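Local structure of peptidase M16 C-terminal domain-containing protein (Enterococcus faecalis, 3D3Y) at residues L257-T263 against G313-T319; I239-E245 against E411-I415; I117-I122 against Y192-L196. The protein is of unknown function but resembles M16-family peptidases, carries a domain of the inactive M16 type and may bind metal ions. All blocks are in the same frame, centred on the assembly; numbering follows the deposited sequence.

Contact 1: L257-T263 against G313-T319. With ACT (acetate ion), chain E.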
loop_
_atom_site.group_PDB
_atom_site.type_symbol
_atom_site.label_atom_id
_atom_site.label_comp_id
_atom_site.label_asym_id
_atom_site.label_seq_id
_atom_site.Cartn_x
_atom_site.Cartn_y
_atom_site.Cartn_z
ATOM N N LEU A 257 6.955 -18.585 11.840
ATOM C CA LEU A 257 7.855 -19.106 10.816
ATOM C C LEU A 257 7.375 -18.651 9.447
ATOM O O LEU A 257 6.306 -19.070 8.980
ATOM C CB LEU A 257 7.963 -20.655 10.921
ATOM C CG LEU A 257 8.804 -21.360 9.833
ATOM C CD1 LEU A 257 10.305 -20.886 9.860
ATOM C CD2 LEU A 257 8.705 -22.902 9.966
ATOM N N ASN A 258 8.160 -17.786 8.814
ATOM C CA ASN A 258 7.760 -17.166 7.551
ATOM C C ASN A 258 8.760 -17.439 6.427
ATOM O O ASN A 258 9.970 -17.586 6.671
ATOM C CB ASN A 258 7.610 -15.634 7.716
ATOM C CG ASN A 258 6.567 -15.248 8.756
ATOM O OD1 ASN A 258 5.636 -16.013 9.069
ATOM N ND2 ASN A 258 6.714 -14.032 9.299
ATOM N N LEU A 259 8.267 -17.464 5.195
ATOM C CA LEU A 259 9.093 -17.828 4.023
ATOM C C LEU A 259 8.780 -16.841 2.919
ATOM O O LEU A 259 7.607 -16.490 2.705
ATOM C CB LEU A 259 8.756 -19.232 3.497
ATOM C CG LEU A 259 8.991 -20.492 4.331
ATOM C CD1 LEU A 259 7.928 -20.641 5.442
ATOM C CD2 LEU A 259 8.917 -21.665 3.410
ATOM N N ALA A 260 9.819 -16.435 2.197
ATOM C CA ALA A 260 9.679 -15.530 1.073
ATOM C C ALA A 260 10.244 -16.168 -0.181
ATOM O O ALA A 260 11.389 -16.650 -0.193
ATOM C CB ALA A 260 10.395 -14.224 1.354
ATOM N N TYR A 261 9.464 -16.089 -1.256
ATOM C CA TYR A 261 9.817 -16.654 -2.539
ATOM C C TYR A 261 9.854 -15.572 -3.598
ATOM O O TYR A 261 9.013 -14.674 -3.574
ATOM C CB TYR A 261 8.706 -17.600 -2.978
ATOM C CG TYR A 261 8.407 -18.778 -2.087
ATOM C CD1 TYR A 261 8.908 -20.043 -2.377
ATOM C CD2 TYR A 261 7.559 -18.637 -0.991
ATOM C CE1 TYR A 261 8.601 -21.133 -1.565
ATOM C CE2 TYR A 261 7.225 -19.722 -0.184
ATOM C CZ TYR A 261 7.744 -20.957 -0.486
ATOM O OH TYR A 261 7.393 -22.011 0.313
ATOM N N ASN A 262 10.800 -15.664 -4.531
ATOM C CA ASN A 262 10.808 -14.803 -5.711
ATOM C C ASN A 262 9.823 -15.419 -6.726
ATOM O O ASN A 262 9.896 -16.624 -7.024
ATOM C CB ASN A 262 12.230 -14.733 -6.292
ATOM C CG ASN A 262 12.341 -13.811 -7.506
ATOM O OD1 ASN A 262 11.902 -14.143 -8.596
ATOM N ND2 ASN A 262 12.960 -12.675 -7.316
ATOM N N THR A 263 8.898 -14.619 -7.225
ATOM C CA THR A 263 7.985 -15.095 -8.252
ATOM C C THR A 263 8.367 -14.571 -9.617
ATOM O O THR A 263 7.985 -15.165 -10.624
ATOM C CB THR A 263 6.541 -14.627 -7.997
ATOM O OG1 THR A 263 6.522 -13.192 -8.066
ATOM C CG2 THR A 263 6.020 -15.083 -6.613
ATOM N N GLY A 313 7.416 -8.502 -7.007
ATOM C CA GLY A 313 7.737 -9.852 -7.545
ATOM C C GLY A 313 8.108 -10.942 -6.537
ATOM O O GLY A 313 9.041 -11.722 -6.757
ATOM N N PHE A 314 7.334 -11.031 -5.471
ATOM C CA PHE A 314 7.585 -11.989 -4.425
ATOM C C PHE A 314 6.286 -12.405 -3.761
ATOM O O PHE A 314 5.225 -11.793 -3.954
ATOM C CB PHE A 314 8.658 -11.485 -3.444
ATOM C CG PHE A 314 8.139 -10.620 -2.322
ATOM C CD1 PHE A 314 8.220 -11.069 -1.016
ATOM C CD2 PHE A 314 7.620 -9.339 -2.555
ATOM C CE1 PHE A 314 7.760 -10.285 0.051
ATOM C CE2 PHE A 314 7.151 -8.545 -1.490
ATOM C CZ PHE A 314 7.215 -9.020 -0.193
HETATM N N MSE A 315 6.349 -13.484 -3.007
HETATM C CA MSE A 315 5.222 -14.181 -2.406
HETATM C C MSE A 315 5.720 -14.593 -1.039
HETATM O O MSE A 315 6.846 -14.946 -0.943
HETATM C CB MSE A 315 4.989 -15.453 -3.218
HETATM C CG MSE A 315 3.646 -16.055 -3.258
HETATM SE SE MSE A 315 3.459 -17.848 -2.699
HETATM C CE MSE A 315 4.448 -17.781 -1.217
ATOM N N THR A 316 4.877 -14.561 -0.008
ATOM C CA THR A 316 5.286 -14.972 1.343
ATOM C C THR A 316 4.290 -15.974 1.905
ATOM O O THR A 316 3.098 -15.983 1.512
ATOM C CB THR A 316 5.342 -13.793 2.328
ATOM O OG1 THR A 316 4.024 -13.298 2.535
ATOM C CG2 THR A 316 6.229 -12.663 1.827
ATOM N N VAL A 317 4.803 -16.847 2.762
ATOM C CA VAL A 317 4.016 -17.739 3.527
ATOM C C VAL A 317 4.320 -17.335 4.955
ATOM O O VAL A 317 5.495 -17.172 5.319
ATOM C CB VAL A 317 4.415 -19.227 3.281
ATOM C CG1 VAL A 317 3.774 -20.175 4.345
ATOM C CG2 VAL A 317 3.980 -19.680 1.888
ATOM N N GLN A 318 3.270 -17.156 5.752
ATOM C CA GLN A 318 3.412 -16.807 7.156
ATOM C C GLN A 318 2.699 -17.851 8.014
ATOM O O GLN A 318 1.547 -18.181 7.731
ATOM C CB GLN A 318 2.768 -15.441 7.396
ATOM C CG GLN A 318 3.458 -14.292 6.659
ATOM C CD GLN A 318 2.751 -12.987 6.934
ATOM O OE1 GLN A 318 2.483 -12.625 8.097
ATOM N NE2 GLN A 318 2.407 -12.286 5.866
ATOM N N THR A 319 3.380 -18.365 9.046
ATOM C CA THR A 319 2.804 -19.335 9.975
ATOM C C THR A 319 3.052 -18.929 11.437
ATOM O O THR A 319 4.036 -18.248 11.740
ATOM C CB THR A 319 3.370 -20.781 9.723
ATOM O OG1 THR A 319 4.729 -20.872 10.158
ATOM C CG2 THR A 319 3.328 -21.158 8.195
HETATM C C ACT E . 3.479 -9.901 1.158
HETATM O O ACT E . 3.479 -10.539 2.252
HETATM O OXT ACT E . 3.462 -10.557 0.064
HETATM C CH3 ACT E . 3.517 -8.407 1.175
HETATM O O HOH W 1 4.076 -12.951 9.985
HETATM O O HOH W 2 3.461 -15.338 11.256
#
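Tyr261 and Met315 face each other across two antiparallel strands, and their side chains run alongside, pointing the same way. Met315, a selenomethionine here, starts with CB against the methyl of Thr263 (CB to CG2 3.6 Å). Its CG turns anti to the backbone N (chi1 -154°), and the chain then bends back, so that SE stands obliquely 5.2 Å from the centroid of the Tyr261 ring, a Met-aromatic contact. The terminal CE lies 3.2 Å from Tyr261 CD2, closer than usual and of doubtful exact length, while Val317 CG2 meets the same ring at its edge. Phe282 of helix 272-284 and Ile333 of helix 326-341 cover this apolar face.

Farther along the Tyr261 face, Thr319 grips Leu257 O with its hydroxyl: OG1 donates over 2.7 Å, lying in the carbonyl plane on a lone pair. On the other face, with Asn258, Ala260, Thr316 and Gln318, Asn258 OD1 accepts from Thr319 N at 3.3 Å, almost in line with the C=O bond. The amides of Asn258 and Gln318 stand 70° apart, with a water joining Asn258 ND2 (2.9 Å) to Gln318 OE1. Thr316 OG1 donates to an acetate oxygen at 2.8 Å, and the other acetate oxygen, OXT, lies over one face of the Phe314 ring. Helix 150-162 reaches this side through Tyr162, against Phe314, and Ala154, weakly bonded to Asn258.

Between these ends the backbones pair regularly, as in the nearly straight bond from Tyr261 N to Met315 O (2.9 Å, 172°). Gly313 and Phe314 together face Asp309 in a G1 beta bulge. Buried between helices, the pair forms interior antiparallel strands of a mixed five-stranded sheet, consistent with the alpha/beta fold of M16 domains.

Contact 2: I239-E245 against E411-I415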
loop_
_atom_site.group_PDB
_atom_site.type_symbol
_atom_site.label_atom_id
_atom_site.label_comp_id
_atom_site.label_asym_id
_atom_site.label_seq_id
_atom_site.Cartn_x
_atom_site.Cartn_y
_atom_site.Cartn_z
ATOM N N ILE A 239 17.697 -13.492 -8.252
ATOM C CA ILE A 239 17.579 -14.732 -7.494
ATOM C C ILE A 239 18.966 -15.117 -6.950
ATOM O O ILE A 239 19.947 -15.119 -7.700
ATOM C CB ILE A 239 17.016 -15.859 -8.375
ATOM C CG1 ILE A 239 15.550 -15.573 -8.717
ATOM C CG2 ILE A 239 17.071 -17.190 -7.659
ATOM C CD1 ILE A 239 15.227 -15.788 -10.167
ATOM N N ARG A 240 19.026 -15.403 -5.650
ATOM C CA ARG A 240 20.215 -15.924 -4.979
ATOM C C ARG A 240 20.164 -17.455 -5.040
ATOM O O ARG A 240 19.095 -18.066 -4.899
ATOM C CB ARG A 240 20.232 -15.510 -3.496
ATOM C CG ARG A 240 20.326 -14.000 -3.162
ATOM C CD ARG A 240 19.488 -13.664 -1.874
ATOM N NE ARG A 240 18.140 -13.168 -2.182
ATOM C CZ ARG A 240 17.152 -12.964 -1.296
ATOM N NH1 ARG A 240 15.981 -12.518 -1.729
ATOM N NH2 ARG A 240 17.299 -13.219 0.009
ATOM N N ASN A 241 21.315 -18.089 -5.217
ATOM C CA ASN A 241 21.330 -19.551 -5.239
ATOM C C ASN A 241 21.245 -20.211 -3.871
ATOM O O ASN A 241 20.840 -21.376 -3.760
ATOM C CB ASN A 241 22.463 -20.099 -6.111
ATOM C CG ASN A 241 22.096 -20.081 -7.601
ATOM O OD1 ASN A 241 21.082 -20.681 -8.014
ATOM N ND2 ASN A 241 22.894 -19.376 -8.406
ATOM N N VAL A 242 21.555 -19.460 -2.821
ATOM C CA VAL A 242 21.453 -19.993 -1.476
ATOM C C VAL A 242 20.281 -19.297 -0.757
ATOM O O VAL A 242 20.125 -18.077 -0.866
ATOM C CB VAL A 242 22.790 -19.801 -0.717
ATOM C CG1 VAL A 242 22.666 -20.201 0.751
ATOM C CG2 VAL A 242 23.917 -20.602 -1.384
ATOM N N ILE A 243 19.453 -20.063 -0.053
ATOM C CA ILE A 243 18.408 -19.486 0.799
ATOM C C ILE A 243 18.996 -18.854 2.073
ATOM O O ILE A 243 19.774 -19.505 2.765
ATOM C CB ILE A 243 17.379 -20.554 1.175
ATOM C CG1 ILE A 243 16.628 -20.986 -0.091
ATOM C CG2 ILE A 243 16.403 -20.050 2.263
ATOM C CD1 ILE A 243 16.120 -22.392 -0.076
ATOM N N GLU A 244 18.647 -17.597 2.370
ATOM C CA GLU A 244 19.044 -16.981 3.651
ATOM C C GLU A 244 18.022 -17.280 4.740
ATOM O O GLU A 244 16.832 -17.021 4.577
ATOM C CB GLU A 244 19.245 -15.465 3.516
ATOM C CG GLU A 244 20.461 -15.080 2.663
ATOM C CD GLU A 244 21.817 -15.497 3.275
ATOM O OE1 GLU A 244 22.675 -15.944 2.480
ATOM O OE2 GLU A 244 22.031 -15.379 4.517
ATOM N N GLU A 245 18.495 -17.815 5.864
ATOM C CA GLU A 245 17.640 -18.130 7.014
ATOM C C GLU A 245 18.111 -17.292 8.195
ATOM O O GLU A 245 19.323 -17.268 8.510
ATOM C CB GLU A 245 17.749 -19.614 7.355
ATOM C CG GLU A 245 17.709 -20.519 6.129
ATOM C CD GLU A 245 17.596 -22.016 6.446
ATOM O OE1 GLU A 245 17.181 -22.383 7.569
ATOM O OE2 GLU A 245 17.907 -22.833 5.544
ATOM N N GLU A 411 10.597 -19.482 -6.384
ATOM C CA GLU A 411 11.907 -19.870 -5.897
ATOM C C GLU A 411 12.092 -19.352 -4.479
ATOM O O GLU A 411 12.150 -18.141 -4.266
ATOM C CB GLU A 411 12.989 -19.269 -6.787
ATOM C CG GLU A 411 14.384 -19.631 -6.388
ATOM C CD GLU A 411 14.820 -21.016 -6.889
ATOM O OE1 GLU A 411 15.825 -21.539 -6.354
ATOM O OE2 GLU A 411 14.173 -21.567 -7.810
ATOM N N LEU A 412 12.204 -20.269 -3.522
ATOM C CA LEU A 412 12.404 -19.883 -2.104
ATOM C C LEU A 412 13.710 -19.131 -1.956
ATOM O O LEU A 412 14.733 -19.508 -2.573
ATOM C CB LEU A 412 12.330 -21.111 -1.178
ATOM C CG LEU A 412 12.468 -20.919 0.334
ATOM C CD1 LEU A 412 11.431 -19.915 0.856
ATOM C CD2 LEU A 412 12.367 -22.270 1.073
ATOM N N GLN A 413 13.669 -18.033 -1.187
ATOM C CA GLN A 413 14.818 -17.128 -1.034
ATOM C C GLN A 413 15.191 -16.800 0.409
ATOM O O GLN A 413 16.367 -16.592 0.723
ATOM C CB GLN A 413 14.580 -15.817 -1.810
ATOM C CG GLN A 413 14.619 -15.978 -3.375
ATOM C CD GLN A 413 16.009 -16.277 -3.916
ATOM O OE1 GLN A 413 16.449 -17.450 -3.977
ATOM N NE2 GLN A 413 16.719 -15.233 -4.308
ATOM N N ALA A 414 14.204 -16.744 1.295
ATOM C CA ALA A 414 14.488 -16.346 2.662
ATOM C C ALA A 414 13.512 -17.023 3.605
ATOM O O ALA A 414 12.370 -17.282 3.247
ATOM C CB ALA A 414 14.437 -14.801 2.793
ATOM N N ILE A 415 13.979 -17.333 4.805
ATOM C CA ILE A 415 13.127 -17.908 5.831
ATOM C C ILE A 415 13.434 -17.113 7.099
ATOM O O ILE A 415 14.611 -16.970 7.484
ATOM C CB ILE A 415 13.504 -19.386 6.139
ATOM C CG1 ILE A 415 13.232 -20.304 4.951
ATOM C CG2 ILE A 415 12.794 -19.881 7.439
ATOM C CD1 ILE A 415 13.921 -21.640 5.072
#
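Glu244 O is held by two neighbouring groups of the facing strand: Ile415 N donates to it at 2.9 Å, in the carbonyl plane, and Ala414 CA offers a CA-H contact at 3.1 Å. The same residue's N bonds to Gln413 O at 3.0 Å, with the donor tilted 32° from the plane of that carbonyl, so that Glu244 is gripped by the residues before and after Ala414. Together these bonds set strand 244-251 parallel to strand 411-421 at the edge of the five-stranded sheet. The strand 411-421 side is irregular here, because Gln413 and Ala414 both face Ala260 in a classic beta bulge.

Before the strand begins, Arg240 reaches over Gln413. Its guanidinium presents one face to Gln413 CB, which sits 3.6 Å above the plane and toward its rim; the group also makes a cation-pi contact with Tyr162 of helix 150-162. Farther out, Ile239 crosses Glu411 at about a right angle, its CG2 touching Glu411 CG.

The apolar seam is carried by Ile243. With CG1 anti to the carbonyl carbon (chi1 -67°), its CD1 meets Leu412 CD2 at 3.9 Å, the two side chains crossing at about a right angle. The other branch, CG2, stays anti to the backbone N and touches Ile415 CD1 at 4.1 Å. Ile415 CD1 also lies 3.9 Å from Glu245 CD, as those two side chains run along each other in the same direction.

On the face of Ala414, where Val161 of helix 150-162 touches both residues, Glu244 OE2 forms a salt bridge with Arg246. Methyl groups of Ile243, Leu412 and Ile415 pack on one face, and beside them Glu245 OE1 pairs with Arg326; the carboxylate lies along the Ile415 methyl, and its charge is probably offset by that arginine.

Contact 3: I117-I122 against Y192-L196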
loop_
_atom_site.group_PDB
_atom_site.type_symbol
_atom_site.label_atom_id
_atom_site.label_comp_id
_atom_site.label_asym_id
_atom_site.label_seq_id
_atom_site.Cartn_x
_atom_site.Cartn_y
_atom_site.Cartn_z
ATOM N N ILE A 117 -1.578 22.487 1.772
ATOM C CA ILE A 117 -0.365 22.162 1.010
ATOM C C ILE A 117 0.696 23.257 1.013
ATOM O O ILE A 117 1.895 22.971 1.188
ATOM C CB ILE A 117 -0.725 21.749 -0.426
ATOM C CG1 ILE A 117 -1.576 20.465 -0.382
ATOM C CG2 ILE A 117 0.532 21.576 -1.274
ATOM C CD1 ILE A 117 -2.134 20.085 -1.762
ATOM N N PHE A 118 0.253 24.502 0.860
ATOM C CA PHE A 118 1.157 25.634 0.717
ATOM C C PHE A 118 1.292 26.521 1.950
ATOM O O PHE A 118 2.140 27.411 1.987
ATOM C CB PHE A 118 0.718 26.448 -0.500
ATOM C CG PHE A 118 0.795 25.673 -1.787
ATOM C CD1 PHE A 118 1.989 25.611 -2.495
ATOM C CD2 PHE A 118 -0.320 24.991 -2.280
ATOM C CE1 PHE A 118 2.075 24.884 -3.680
ATOM C CE2 PHE A 118 -0.244 24.258 -3.464
ATOM C CZ PHE A 118 0.973 24.201 -4.158
ATOM N N ALA A 119 0.451 26.302 2.956
ATOM C CA ALA A 119 0.561 27.091 4.183
ATOM C C ALA A 119 0.581 26.171 5.389
ATOM O O ALA A 119 -0.276 26.275 6.259
ATOM C CB ALA A 119 -0.573 28.166 4.297
ATOM N N PRO A 120 1.575 25.263 5.446
ATOM C CA PRO A 120 1.666 24.391 6.610
ATOM C C PRO A 120 2.108 25.200 7.823
ATOM O O PRO A 120 2.505 26.368 7.683
ATOM C CB PRO A 120 2.758 23.411 6.202
ATOM C CG PRO A 120 3.635 24.202 5.298
ATOM C CD PRO A 120 2.649 24.952 4.468
ATOM N N ASN A 121 2.059 24.576 8.988
ATOM C CA ASN A 121 2.318 25.257 10.241
ATOM C C ASN A 121 3.830 25.322 10.509
ATOM O O ASN A 121 4.350 24.683 11.427
ATOM C CB ASN A 121 1.563 24.551 11.374
ATOM C CG ASN A 121 1.479 25.400 12.638
ATOM O OD1 ASN A 121 1.893 26.565 12.650
ATOM N ND2 ASN A 121 0.938 24.809 13.722
ATOM N N ILE A 122 4.523 26.076 9.660
ATOM C CA ILE A 122 5.967 26.244 9.763
ATOM C C ILE A 122 6.236 27.698 10.067
ATOM O O ILE A 122 5.630 28.591 9.428
ATOM C CB ILE A 122 6.689 25.830 8.432
ATOM C CG1 ILE A 122 6.371 24.354 8.070
ATOM C CG2 ILE A 122 8.221 26.151 8.498
ATOM C CD1 ILE A 122 6.976 23.895 6.775
ATOM N N TYR A 192 9.577 18.952 3.855
ATOM C CA TYR A 192 8.376 19.546 3.244
ATOM C C TYR A 192 8.729 20.335 1.967
ATOM O O TYR A 192 8.105 20.160 0.904
ATOM C CB TYR A 192 7.649 20.468 4.231
ATOM C CG TYR A 192 6.694 21.412 3.535
ATOM C CD1 TYR A 192 5.427 20.970 3.105
ATOM C CD2 TYR A 192 7.062 22.751 3.298
ATOM C CE1 TYR A 192 4.541 21.847 2.444
ATOM C CE2 TYR A 192 6.200 23.622 2.650
ATOM C CZ TYR A 192 4.934 23.164 2.237
ATOM O OH TYR A 192 4.101 24.038 1.569
ATOM N N GLN A 193 9.737 21.187 2.061
ATOM C CA GLN A 193 10.114 22.036 0.924
ATOM C C GLN A 193 10.609 21.221 -0.256
ATOM O O GLN A 193 10.324 21.544 -1.404
ATOM C CB GLN A 193 11.178 23.048 1.347
ATOM C CG GLN A 193 10.547 24.238 2.033
ATOM C CD GLN A 193 11.551 25.062 2.794
ATOM O OE1 GLN A 193 12.342 25.817 2.200
ATOM N NE2 GLN A 193 11.519 24.943 4.134
ATOM N N LYS A 194 11.372 20.172 0.035
ATOM C CA LYS A 194 11.896 19.275 -1.012
ATOM C C LYS A 194 10.779 18.436 -1.681
ATOM O O LYS A 194 10.705 18.376 -2.900
ATOM C CB LYS A 194 13.015 18.373 -0.451
ATOM C CG LYS A 194 13.575 17.381 -1.479
ATOM C CD LYS A 194 14.558 16.345 -0.894
ATOM C CE LYS A 194 15.508 15.830 -1.986
ATOM N NZ LYS A 194 16.522 16.845 -2.417
HETATM N N MSE A 195 9.890 17.833 -0.879
HETATM C CA MSE A 195 8.729 17.144 -1.439
HETATM C C MSE A 195 7.907 18.078 -2.344
HETATM O O MSE A 195 7.587 17.721 -3.477
HETATM C CB MSE A 195 7.832 16.548 -0.369
HETATM C CG MSE A 195 6.695 15.707 -1.001
HETATM SE SE MSE A 195 5.540 14.911 0.302
HETATM C CE MSE A 195 4.431 16.448 0.585
ATOM N N LEU A 196 7.622 19.291 -1.867
ATOM C CA LEU A 196 6.764 20.197 -2.615
ATOM C C LEU A 196 7.410 20.577 -3.951
ATOM O O LEU A 196 6.725 20.639 -4.960
ATOM C CB LEU A 196 6.360 21.433 -1.781
ATOM C CG LEU A 196 5.162 22.271 -2.301
ATOM C CD1 LEU A 196 3.844 21.504 -2.451
ATOM C CD2 LEU A 196 4.925 23.580 -1.511
#
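Tyr192 and Leu196, one turn apart, both carry CG anti to the backbone N (chi1 162° and -164°), which swings the phenol and the isobutyl group together onto Ile117, Phe118 and Pro120. Helix 185-198 thereby packs against the C-terminal end of helix 105-118 on the six-stranded mixed sheet, whose residues Val29 and Ile90 touch Ile117, in an alpha/beta layer consistent with M16 domains.

The phenol donates from OH to Ile117 O, which lies in the ring plane at its edge. At 2.5 Å this bond is very short, and its exact length should be read with caution. Ala119 is the first residue to leave helical geometry, so this carbonyl belongs to the last turn, and the tyrosine supplies a donor from another helix. Pro120 then turns back over one face of the same ring, a CH-pi contact with CG 3.8 Å from the centroid and the two groups crossing at about a right angle. Leu46 and Met50 of helix 40-52 also touch Tyr192.

Leu196 divides its methyls between two neighbours. CD1 meets Ile117 CG2 at 3.5 Å, while CD2 approaches Phe118 CD1 at 3.7 Å, obliquely to a ring that also meets Phe223 edge-to-face. Beyond the inverse gamma turn centred on Asn121, Ile122 places its CD1 3.7 Å from Tyr192 CD2.

Overall arrangement
Contacts 1 and 2 belong to one mixed five-stranded sheet, their centres about 10 Å apart. Strand 411-421 separates strand 244-251 from strand 255-262, and probable hydrogen bonds of 2.8 Å, Asn262 N to Glu411 O and Gln413 N to Ala260 O, sew the two contacts together. Along the chain, contact 1 is nested inside the loop that contact 2 closes. Contact 3 forms earlier in the sequence, beside the six-stranded sheet and across the chain's centre from contact 1; its centre lies about 39 Å from that of contact 1 and about 42 Å from that of contact 2. The acetate, probably from the crystallisation liquor, lies at contact 1, and no active site is assigned at any of the three.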